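Long-range contact in titin (Homo sapiens, PDB 2J8H), which probably serves as a giant elastic scaffold of the muscle sarcomere, this A-band tandem of immunoglobulin domains forming a rigid link in it: residues A[164-177]-A[185-197]. Residues are numbered along the deposited sequence; the frame is centred on the assembly and turned at random.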
loop_
_atom_site.group_PDB
_atom_site.type_symbol
_atom_site.label_atom_id
_atom_site.label_comp_id
_atom_site.label_asym_id
_atom_site.label_seq_id
_atom_site.Cartn_x
_atom_site.Cartn_y
_atom_site.Cartn_z
ATOM N N PHE A 164 -32.222 20.006 5.600
ATOM C CA PHE A 164 -32.967 21.242 5.827
ATOM C C PHE A 164 -34.441 20.916 5.591
ATOM O O PHE A 164 -34.972 21.237 4.548
ATOM C CB PHE A 164 -32.466 22.308 4.841
ATOM C CG PHE A 164 -31.022 22.698 5.066
ATOM C CD1 PHE A 164 -29.984 21.929 4.559
ATOM C CD2 PHE A 164 -30.697 23.803 5.827
ATOM C CE1 PHE A 164 -28.657 22.270 4.794
ATOM C CE2 PHE A 164 -29.372 24.149 6.053
ATOM C CZ PHE A 164 -28.357 23.368 5.541
ATOM N N PRO A 165 -35.107 20.240 6.556
ATOM C CA PRO A 165 -36.439 19.687 6.307
ATOM C C PRO A 165 -37.537 20.709 6.018
ATOM O O PRO A 165 -38.576 20.356 5.439
ATOM C CB PRO A 165 -36.740 18.917 7.594
ATOM C CG PRO A 165 -35.910 19.551 8.623
ATOM C CD PRO A 165 -34.656 19.942 7.927
ATOM N N ASN A 166 -37.323 21.955 6.425
ATOM C CA ASN A 166 -38.312 22.987 6.249
ATOM C C ASN A 166 -38.171 23.651 4.877
ATOM O O ASN A 166 -38.961 24.523 4.532
ATOM C CB ASN A 166 -38.166 24.071 7.324
ATOM C CG ASN A 166 -38.116 23.515 8.736
ATOM O OD1 ASN A 166 -38.828 22.557 9.080
ATOM N ND2 ASN A 166 -37.314 24.159 9.586
ATOM N N GLY A 167 -37.159 23.252 4.110
ATOM C CA GLY A 167 -36.812 23.951 2.885
ATOM C C GLY A 167 -35.746 24.990 3.158
ATOM O O GLY A 167 -35.840 25.753 4.119
ATOM N N VAL A 168 -34.740 25.058 2.292
ATOM C CA VAL A 168 -33.648 26.004 2.508
ATOM C C VAL A 168 -34.092 27.422 2.350
ATOM O O VAL A 168 -34.943 27.734 1.524
ATOM C CB VAL A 168 -32.443 25.808 1.556
ATOM C CG1 VAL A 168 -31.720 24.541 1.910
ATOM C CG2 VAL A 168 -32.890 25.815 0.118
ATOM N N GLU A 169 -33.495 28.263 3.181
ATOM C CA GLU A 169 -33.679 29.686 3.157
ATOM C C GLU A 169 -32.367 30.292 2.668
ATOM O O GLU A 169 -31.328 29.638 2.674
ATOM C CB GLU A 169 -33.994 30.159 4.567
ATOM C CG GLU A 169 -35.333 29.620 5.078
ATOM C CD GLU A 169 -35.471 29.644 6.602
ATOM O OE1 GLU A 169 -34.627 30.272 7.285
ATOM O OE2 GLU A 169 -36.437 29.025 7.115
ATOM N N ARG A 170 -32.406 31.547 2.248
ATOM C CA ARG A 170 -31.210 32.205 1.748
ATOM C C ARG A 170 -30.108 32.221 2.796
ATOM O O ARG A 170 -28.922 32.130 2.471
ATOM C CB ARG A 170 -31.534 33.632 1.347
ATOM C CG ARG A 170 -32.379 33.718 0.126
ATOM C CD ARG A 170 -32.666 35.158 -0.173
ATOM N NE ARG A 170 -33.764 35.270 -1.115
ATOM C CZ ARG A 170 -34.669 36.252 -1.123
ATOM N NH1 ARG A 170 -34.632 37.255 -0.238
ATOM N NH2 ARG A 170 -35.630 36.231 -2.040
ATOM N N LYS A 171 -30.509 32.344 4.055
ATOM C CA LYS A 171 -29.559 32.410 5.149
ATOM C C LYS A 171 -28.849 31.095 5.379
ATOM O O LYS A 171 -27.882 31.064 6.120
ATOM C CB LYS A 171 -30.255 32.837 6.441
ATOM C CG LYS A 171 -31.112 31.772 7.118
ATOM C CD LYS A 171 -31.936 32.399 8.250
ATOM C CE LYS A 171 -32.138 31.444 9.435
ATOM N NZ LYS A 171 -32.723 32.160 10.640
ATOM N N ASP A 172 -29.344 30.011 4.784
ATOM C CA ASP A 172 -28.717 28.693 4.934
ATOM C C ASP A 172 -27.436 28.547 4.133
ATOM O O ASP A 172 -26.637 27.643 4.387
ATOM C CB ASP A 172 -29.702 27.581 4.558
ATOM C CG ASP A 172 -30.774 27.392 5.603
ATOM O OD1 ASP A 172 -30.428 27.508 6.796
ATOM O OD2 ASP A 172 -31.941 27.119 5.246
ATOM N N ALA A 173 -27.265 29.410 3.142
ATOM C CA ALA A 173 -26.023 29.499 2.418
ATOM C C ALA A 173 -24.882 29.622 3.402
ATOM O O ALA A 173 -24.995 30.291 4.442
ATOM C CB ALA A 173 -26.045 30.709 1.497
ATOM N N GLY A 174 -23.767 28.985 3.066
ATOM C CA GLY A 174 -22.573 29.096 3.878
ATOM C C GLY A 174 -21.762 27.829 3.839
ATOM O O GLY A 174 -21.939 27.008 2.951
ATOM N N PHE A 175 -20.881 27.686 4.819
ATOM C CA PHE A 175 -19.897 26.620 4.850
ATOM C C PHE A 175 -20.189 25.696 6.006
ATOM O O PHE A 175 -20.200 26.125 7.158
ATOM C CB PHE A 175 -18.498 27.211 5.002
ATOM C CG PHE A 175 -18.076 28.060 3.843
ATOM C CD1 PHE A 175 -18.304 29.420 3.853
ATOM C CD2 PHE A 175 -17.463 27.495 2.741
ATOM C CE1 PHE A 175 -17.911 30.224 2.774
ATOM C CE2 PHE A 175 -17.068 28.280 1.661
ATOM C CZ PHE A 175 -17.296 29.650 1.678
ATOM N N TYR A 176 -20.462 24.432 5.694
ATOM C CA TYR A 176 -20.815 23.453 6.707
ATOM C C TYR A 176 -19.633 22.498 6.846
ATOM O O TYR A 176 -19.044 22.082 5.850
ATOM C CB TYR A 176 -22.097 22.727 6.297
ATOM C CG TYR A 176 -23.307 23.647 6.307
ATOM C CD1 TYR A 176 -23.618 24.444 5.210
ATOM C CD2 TYR A 176 -24.098 23.759 7.430
ATOM C CE1 TYR A 176 -24.699 25.327 5.237
ATOM C CE2 TYR A 176 -25.196 24.615 7.461
ATOM C CZ TYR A 176 -25.490 25.397 6.374
ATOM O OH TYR A 176 -26.572 26.247 6.436
ATOM N N VAL A 177 -19.258 22.211 8.086
ATOM C CA VAL A 177 -18.133 21.358 8.375
ATOM C C VAL A 177 -18.657 20.072 9.009
ATOM O O VAL A 177 -19.400 20.122 9.978
ATOM C CB VAL A 177 -17.136 22.056 9.307
ATOM C CG1 VAL A 177 -15.977 21.126 9.620
ATOM C CG2 VAL A 177 -16.639 23.363 8.672
ATOM N N GLY A 185 -8.165 8.337 14.546
ATOM C CA GLY A 185 -8.003 9.639 13.922
ATOM C C GLY A 185 -9.273 10.438 13.765
ATOM O O GLY A 185 -10.374 9.941 13.951
ATOM N N ILE A 186 -9.065 11.701 13.415
ATOM C CA ILE A 186 -10.098 12.662 13.167
ATOM C C ILE A 186 -9.967 13.112 11.729
ATOM O O ILE A 186 -8.871 13.377 11.248
ATOM C CB ILE A 186 -9.882 13.865 14.059
ATOM C CG1 ILE A 186 -9.877 13.383 15.513
ATOM C CG2 ILE A 186 -10.954 14.936 13.792
ATOM C CD1 ILE A 186 -9.889 14.469 16.520
ATOM N N ASP A 187 -11.088 13.225 11.047
ATOM C CA ASP A 187 -11.096 13.785 9.694
ATOM C C ASP A 187 -12.279 14.746 9.620
ATOM O O ASP A 187 -13.319 14.484 10.229
ATOM C CB ASP A 187 -11.297 12.658 8.688
ATOM C CG ASP A 187 -10.956 13.057 7.252
ATOM O OD1 ASP A 187 -10.020 13.851 7.071
ATOM O OD2 ASP A 187 -11.609 12.544 6.317
ATOM N N GLN A 188 -12.114 15.840 8.881
ATOM C CA GLN A 188 -13.179 16.796 8.609
ATOM C C GLN A 188 -13.106 17.285 7.182
ATOM O O GLN A 188 -12.045 17.240 6.536
ATOM C CB GLN A 188 -13.157 17.975 9.579
ATOM C CG GLN A 188 -12.124 19.036 9.342
ATOM C CD GLN A 188 -12.332 20.262 10.238
ATOM O OE1 GLN A 188 -12.522 20.142 11.455
ATOM N NE2 GLN A 188 -12.305 21.435 9.633
ATOM N N LYS A 189 -14.250 17.721 6.683
ATOM C CA LYS A 189 -14.366 18.269 5.350
ATOM C C LYS A 189 -15.423 19.362 5.421
ATOM O O LYS A 189 -16.235 19.392 6.330
ATOM C CB LYS A 189 -14.790 17.206 4.332
ATOM C CG LYS A 189 -13.758 16.111 4.027
ATOM C CD LYS A 189 -12.535 16.665 3.323
ATOM C CE LYS A 189 -11.387 15.686 3.319
ATOM N NZ LYS A 189 -10.844 15.427 4.711
ATOM N N THR A 190 -15.372 20.264 4.455
ATOM C CA THR A 190 -16.288 21.368 4.369
ATOM C C THR A 190 -17.108 21.220 3.100
ATOM O O THR A 190 -16.618 20.762 2.071
ATOM C CB THR A 190 -15.509 22.681 4.353
ATOM O OG1 THR A 190 -14.800 22.784 5.591
ATOM C CG2 THR A 190 -16.427 23.905 4.191
ATOM N N VAL A 191 -18.359 21.644 3.190
ATOM C CA VAL A 191 -19.271 21.727 2.056
ATOM C C VAL A 191 -19.825 23.152 1.981
ATOM O O VAL A 191 -20.338 23.663 2.980
ATOM C CB VAL A 191 -20.467 20.777 2.257
ATOM C CG1 VAL A 191 -21.433 20.877 1.105
ATOM C CG2 VAL A 191 -19.983 19.350 2.440
ATOM N N GLU A 192 -19.706 23.795 0.827
ATOM C CA GLU A 192 -20.332 25.095 0.645
ATOM C C GLU A 192 -21.714 24.917 0.042
ATOM O O GLU A 192 -21.868 24.266 -1.001
ATOM C CB GLU A 192 -19.513 26.025 -0.239
ATOM C CG GLU A 192 -20.228 27.367 -0.398
ATOM C CD GLU A 192 -19.443 28.392 -1.145
ATOM O OE1 GLU A 192 -18.367 28.047 -1.681
ATOM O OE2 GLU A 192 -19.917 29.548 -1.195
ATOM N N LEU A 193 -22.711 25.515 0.699
ATOM C CA LEU A 193 -24.077 25.538 0.205
ATOM C C LEU A 193 -24.338 26.925 -0.304
ATOM O O LEU A 193 -24.089 27.886 0.399
ATOM C CB LEU A 193 -25.061 25.223 1.332
ATOM C CG LEU A 193 -26.566 25.300 1.044
ATOM C CD1 LEU A 193 -26.921 24.529 -0.204
ATOM C CD2 LEU A 193 -27.387 24.761 2.233
ATOM N N ASP A 194 -24.818 27.049 -1.531
ATOM C CA ASP A 194 -25.314 28.339 -1.990
ATOM C C ASP A 194 -26.775 28.189 -2.334
ATOM O O ASP A 194 -27.224 27.117 -2.719
ATOM C CB ASP A 194 -24.510 28.882 -3.160
ATOM C CG ASP A 194 -24.705 28.088 -4.420
ATOM O OD1 ASP A 194 -24.072 27.013 -4.537
ATOM O OD2 ASP A 194 -25.484 28.553 -5.280
ATOM N N VAL A 195 -27.524 29.268 -2.163
ATOM C CA VAL A 195 -28.951 29.238 -2.402
ATOM C C VAL A 195 -29.289 30.284 -3.453
ATOM O O VAL A 195 -28.925 31.448 -3.312
ATOM C CB VAL A 195 -29.738 29.496 -1.106
ATOM C CG1 VAL A 195 -31.261 29.479 -1.387
ATOM C CG2 VAL A 195 -29.356 28.474 -0.042
ATOM N N ALA A 196 -29.951 29.847 -4.521
ATOM C CA ALA A 196 -30.407 30.748 -5.570
ATOM C C ALA A 196 -31.912 30.944 -5.431
ATOM O O ALA A 196 -32.634 30.086 -4.915
ATOM C CB ALA A 196 -30.063 30.176 -6.939
ATOM N N ASP A 197 -32.412 32.075 -5.874
ATOM C CA ASP A 197 -33.855 32.196 -5.946
ATOM C C ASP A 197 -34.371 31.307 -7.076
ATOM O O ASP A 197 -34.943 30.244 -6.784
ATOM C CB ASP A 197 -34.277 33.644 -6.108
ATOM C CG ASP A 197 -34.302 34.359 -4.789
ATOM O OD1 ASP A 197 -33.262 34.315 -4.087
ATOM O OD2 ASP A 197 -35.367 34.918 -4.443
ATOM O OXT ASP A 197 -34.189 31.612 -8.267
#
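L193 is the main bump on the inner side of this strand pair: its CD2 methyl sits 3.7 Å from F164 CZ, in a hollow walled by that ring, V168 CG1 and the D172 carbonyl, while its CB packs obliquely against Y176, 3.9 Å from CE1. Beside this hollow lies the tyrosine corner of the fold: Y176 OH bonds to the D172 carbonyl O, at a very short 2.5 Å, with D172 O lying in the plane of the Y176 ring, at its edge. Further along, V195 CG2 fills a second hollow, 3.6 Å from E169 O and bordered by A173 CB. Both side chains belong to the G strand of an I-set immunoglobulin sandwich, which forms an antiparallel hairpin with the F strand; G174 with L193 and Y176 with V191 are its hydrogen-bonded pairs here. On the outer side, F175 and E192 run side by side. E192, its chain stretched out with CG opposite the backbone N (chi1 180°), lays CG over one ring face, carrying OE1 to 3.6 Å from F175 CE2, while T190 CG2 meets the ring's edge. A glycine in place of E192 would probably take away the CG and carboxylate cover from that face and let the phenyl turn more freely. R170 forms a salt bridge with the C-terminal D197, gripping it side-on, NE to OD1 and NH2 to OD2 (2.8 Å), the guanidinium and carboxylate planes 26° apart.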